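Local coordinates for protein binary enterotoxin of Clostridium perfringens component a (Clostridium perfringens, PDB 5WTZ) that probably transfers ADP-ribose from NAD+ to actin, acting as the enzymatic component of a binary enterotoxin, at residues T297-G302 and A354-I359. Residues are numbered along the deposited sequence; the frame is centred on the assembly and turned at random.
Sequences TYRRMG and AKRKLI. With NAD (nicotinamide-adenine-dinucleotide), chain B.
Met-301 N donates to Leu-358 O at 2.8 Å, joining the strand ends where 295-301 runs antiparallel to 358-364 at the edge of the five-stranded sheet of an ADP-ribosyltransferase domain. The packing is tight here. On one face Met-301 CB meets Leu-358 CB; on the other, Arg-300 and Ile-359 run side by side, and Ile-359 CD1 sits over one face of the Arg-300 guanidinium, 3.5 Å from Arg-300 NH1. A bend at chi2 (-57°) folds the arginine along the isoleucine, while NH2 bonds to Ser-347 O and Phe-61 O and NH1 donates to a water.

Ahead of Leu-358, residues 354-357 form a looser lead-in to the strand, a loop from which the exposed Lys-355 reaches into solvent. The partly exposed Arg-356 stretches from this loop back across the strand end, its CB 3.4 Å from Met-301 O. Arg-356 NH1 donates to Arg-300 O at 3.0 Å, the oxygen lying in the guanidinium plane, which helps fix the group's rotation as it grips the dinucleotide. Arg-299 approaches from the neighbouring strand, its NE in a salt bridge with Glu-305; the pyrophosphate probably offsets the two positive charges. Arg-299 NH1 donates to NAD O1N at 2.9 Å, and Arg-356 NH2 donates to NAD O2N at 2.9 Å.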
loop_
_atom_site.group_PDB
_atom_site.type_symbol
_atom_site.label_atom_id
_atom_site.label_comp_id
_atom_site.label_asym_id
_atom_site.label_seq_id
_atom_site.Cartn_x
_atom_site.Cartn_y
_atom_site.Cartn_z
ATOM N N THR A 297 7.047 4.321 -2.483
ATOM C CA THR A 297 7.014 5.385 -3.486
ATOM C C THR A 297 6.008 5.027 -4.593
ATOM O O THR A 297 5.538 3.900 -4.658
ATOM C CB THR A 297 8.412 5.661 -4.075
ATOM O OG1 THR A 297 8.386 6.903 -4.789
ATOM C CG2 THR A 297 8.899 4.494 -4.986
ATOM N N TYR A 298 5.679 5.993 -5.445
ATOM C CA TYR A 298 4.556 5.874 -6.386
ATOM C C TYR A 298 4.923 6.211 -7.830
ATOM O O TYR A 298 5.857 6.956 -8.093
ATOM C CB TYR A 298 3.400 6.792 -5.952
ATOM C CG TYR A 298 2.864 6.529 -4.553
ATOM C CD1 TYR A 298 3.442 7.150 -3.435
ATOM C CD2 TYR A 298 1.789 5.667 -4.350
ATOM C CE1 TYR A 298 2.952 6.910 -2.152
ATOM C CE2 TYR A 298 1.288 5.419 -3.075
ATOM C CZ TYR A 298 1.881 6.027 -1.989
ATOM O OH TYR A 298 1.372 5.778 -0.744
ATOM N N ARG A 299 4.149 5.698 -8.778
ATOM C CA ARG A 299 4.395 6.036 -10.176
ATOM C C ARG A 299 3.088 5.959 -10.945
ATOM O O ARG A 299 2.353 4.979 -10.817
ATOM C CB ARG A 299 5.433 5.096 -10.809
ATOM C CG ARG A 299 5.720 5.423 -12.281
ATOM C CD ARG A 299 6.841 4.546 -12.875
ATOM N NE ARG A 299 6.744 4.612 -14.329
ATOM C CZ ARG A 299 7.106 5.665 -15.053
ATOM N NH1 ARG A 299 7.654 6.732 -14.463
ATOM N NH2 ARG A 299 6.943 5.656 -16.376
ATOM N N ARG A 300 2.795 7.005 -11.710
ATOM C CA ARG A 300 1.713 6.976 -12.681
ATOM C C ARG A 300 2.284 6.351 -13.942
ATOM O O ARG A 300 3.115 6.951 -14.630
ATOM C CB ARG A 300 1.171 8.383 -12.909
ATOM C CG ARG A 300 0.691 9.048 -11.605
ATOM C CD ARG A 300 -0.384 8.187 -10.922
ATOM N NE ARG A 300 -0.750 8.611 -9.562
ATOM C CZ ARG A 300 -2.002 8.844 -9.167
ATOM N NH1 ARG A 300 -3.000 8.750 -10.030
ATOM N NH2 ARG A 300 -2.266 9.204 -7.920
ATOM N N MET A 301 1.902 5.107 -14.207
ATOM C CA MET A 301 2.526 4.323 -15.269
ATOM C C MET A 301 1.670 4.407 -16.522
ATOM O O MET A 301 0.444 4.456 -16.437
ATOM C CB MET A 301 2.699 2.853 -14.847
ATOM C CG MET A 301 3.291 2.637 -13.441
ATOM S SD MET A 301 3.209 0.905 -12.910
ATOM C CE MET A 301 4.581 0.222 -13.774
ATOM N N GLY A 302 2.308 4.433 -17.684
ATOM C CA GLY A 302 1.577 4.328 -18.935
ATOM C C GLY A 302 1.294 2.870 -19.273
ATOM O O GLY A 302 1.942 1.965 -18.727
ATOM N N ALA A 354 -2.437 12.696 -15.375
ATOM C CA ALA A 354 -3.668 12.573 -14.570
ATOM C C ALA A 354 -4.568 11.436 -15.029
ATOM O O ALA A 354 -5.300 10.871 -14.226
ATOM C CB ALA A 354 -4.435 13.868 -14.588
ATOM N N LYS A 355 -4.501 11.089 -16.308
ATOM C CA LYS A 355 -5.390 10.064 -16.837
ATOM C C LYS A 355 -4.779 8.668 -16.929
ATOM O O LYS A 355 -5.496 7.712 -17.249
ATOM C CB LYS A 355 -5.915 10.496 -18.206
ATOM C CG LYS A 355 -6.912 11.653 -18.103
ATOM C CD LYS A 355 -7.576 11.972 -19.419
ATOM C CE LYS A 355 -8.591 13.105 -19.238
ATOM N NZ LYS A 355 -9.384 13.388 -20.466
ATOM N N ARG A 356 -3.484 8.525 -16.631
ATOM C CA ARG A 356 -2.892 7.190 -16.566
ATOM C C ARG A 356 -3.630 6.330 -15.520
ATOM O O ARG A 356 -3.890 6.797 -14.407
ATOM C CB ARG A 356 -1.400 7.264 -16.235
ATOM C CG ARG A 356 -0.585 7.987 -17.313
ATOM C CD ARG A 356 0.900 7.779 -17.130
ATOM N NE ARG A 356 1.614 8.480 -18.190
ATOM C CZ ARG A 356 2.930 8.673 -18.223
ATOM N NH1 ARG A 356 3.702 8.236 -17.238
ATOM N NH2 ARG A 356 3.472 9.324 -19.242
ATOM N N LYS A 357 -3.978 5.095 -15.892
ATOM C CA LYS A 357 -4.871 4.233 -15.082
ATOM C C LYS A 357 -4.113 3.261 -14.193
ATOM O O LYS A 357 -4.707 2.477 -13.441
ATOM C CB LYS A 357 -5.814 3.436 -15.995
ATOM C CG LYS A 357 -6.627 4.277 -16.973
ATOM C CD LYS A 357 -7.430 3.371 -17.913
ATOM C CE LYS A 357 -8.103 4.147 -19.022
ATOM N NZ LYS A 357 -8.816 3.217 -19.929
ATOM N N LEU A 358 -2.794 3.290 -14.300
ATOM C CA LEU A 358 -1.977 2.320 -13.596
ATOM C C LEU A 358 -1.122 3.042 -12.570
ATOM O O LEU A 358 -0.195 3.782 -12.919
ATOM C CB LEU A 358 -1.120 1.531 -14.594
ATOM C CG LEU A 358 -1.890 0.661 -15.603
ATOM C CD1 LEU A 358 -0.974 0.178 -16.715
ATOM C CD2 LEU A 358 -2.579 -0.527 -14.921
ATOM N N ILE A 359 -1.436 2.825 -11.301
ATOM C CA ILE A 359 -0.741 3.493 -10.206
ATOM C C ILE A 359 0.172 2.531 -9.448
ATOM O O ILE A 359 -0.290 1.677 -8.675
ATOM C CB ILE A 359 -1.738 4.126 -9.216
ATOM C CG1 ILE A 359 -2.760 4.979 -9.969
ATOM C CG2 ILE A 359 -0.992 4.923 -8.149
ATOM C CD1 ILE A 359 -3.922 5.490 -9.105
HETATM P PA NAD B . 9.040 7.646 -18.742
HETATM O O1A NAD B . 10.257 7.799 -19.624
HETATM O O2A NAD B . 9.072 6.717 -17.566
HETATM O O5B NAD B . 7.770 7.212 -19.635
HETATM C C5B NAD B . 7.533 7.709 -20.957
HETATM C C4B NAD B . 6.698 6.704 -21.726
HETATM O O4B NAD B . 7.461 5.496 -21.847
HETATM C C3B NAD B . 5.402 6.359 -20.998
HETATM O O3B NAD B . 4.363 6.183 -21.976
HETATM C C2B NAD B . 5.727 5.038 -20.314
HETATM O O2B NAD B . 4.574 4.209 -20.136
HETATM C C1B NAD B . 6.751 4.405 -21.250
HETATM N N9A NAD B . 7.684 3.574 -20.461
HETATM C C8A NAD B . 8.454 3.977 -19.434
HETATM N N7A NAD B . 9.175 2.933 -18.938
HETATM C C5A NAD B . 8.838 1.850 -19.650
HETATM C C6A NAD B . 9.217 0.423 -19.658
HETATM N N6A NAD B . 10.118 -0.049 -18.769
HETATM N N1A NAD B . 8.617 -0.388 -20.563
HETATM C C2A NAD B . 7.725 0.077 -21.455
HETATM N N3A NAD B . 7.346 1.369 -21.512
HETATM C C4A NAD B . 7.854 2.273 -20.642
HETATM O O3 NAD B . 8.682 9.116 -18.209
HETATM P PN NAD B . 7.327 9.649 -17.528
HETATM O O1N NAD B . 7.174 8.956 -16.192
HETATM O O2N NAD B . 6.227 9.608 -18.562
HETATM O O5D NAD B . 7.747 11.188 -17.317
HETATM C C5D NAD B . 8.936 11.554 -16.618
HETATM C C4D NAD B . 8.868 13.029 -16.269
HETATM O O4D NAD B . 7.940 13.220 -15.198
HETATM C C3D NAD B . 10.201 13.502 -15.724
HETATM O O3D NAD B . 10.265 14.927 -15.909
HETATM C C2D NAD B . 10.105 13.181 -14.249
HETATM O O2D NAD B . 10.928 14.051 -13.464
HETATM C C1D NAD B . 8.612 13.342 -13.951
HETATM N N1N NAD B . 8.079 12.334 -13.011
HETATM C C2N NAD B . 7.133 11.455 -13.399
HETATM C C3N NAD B . 6.635 10.507 -12.499
HETATM C C7N NAD B . 5.574 9.517 -12.899
HETATM O O7N NAD B . 5.431 9.151 -14.072
HETATM N N7N NAD B . 4.785 9.093 -11.925
HETATM C C4N NAD B . 7.092 10.466 -11.187
HETATM C C5N NAD B . 8.066 11.379 -10.814
HETATM C C6N NAD B . 8.539 12.302 -11.750
HETATM O O HOH W 1 -3.059 8.774 -13.053
#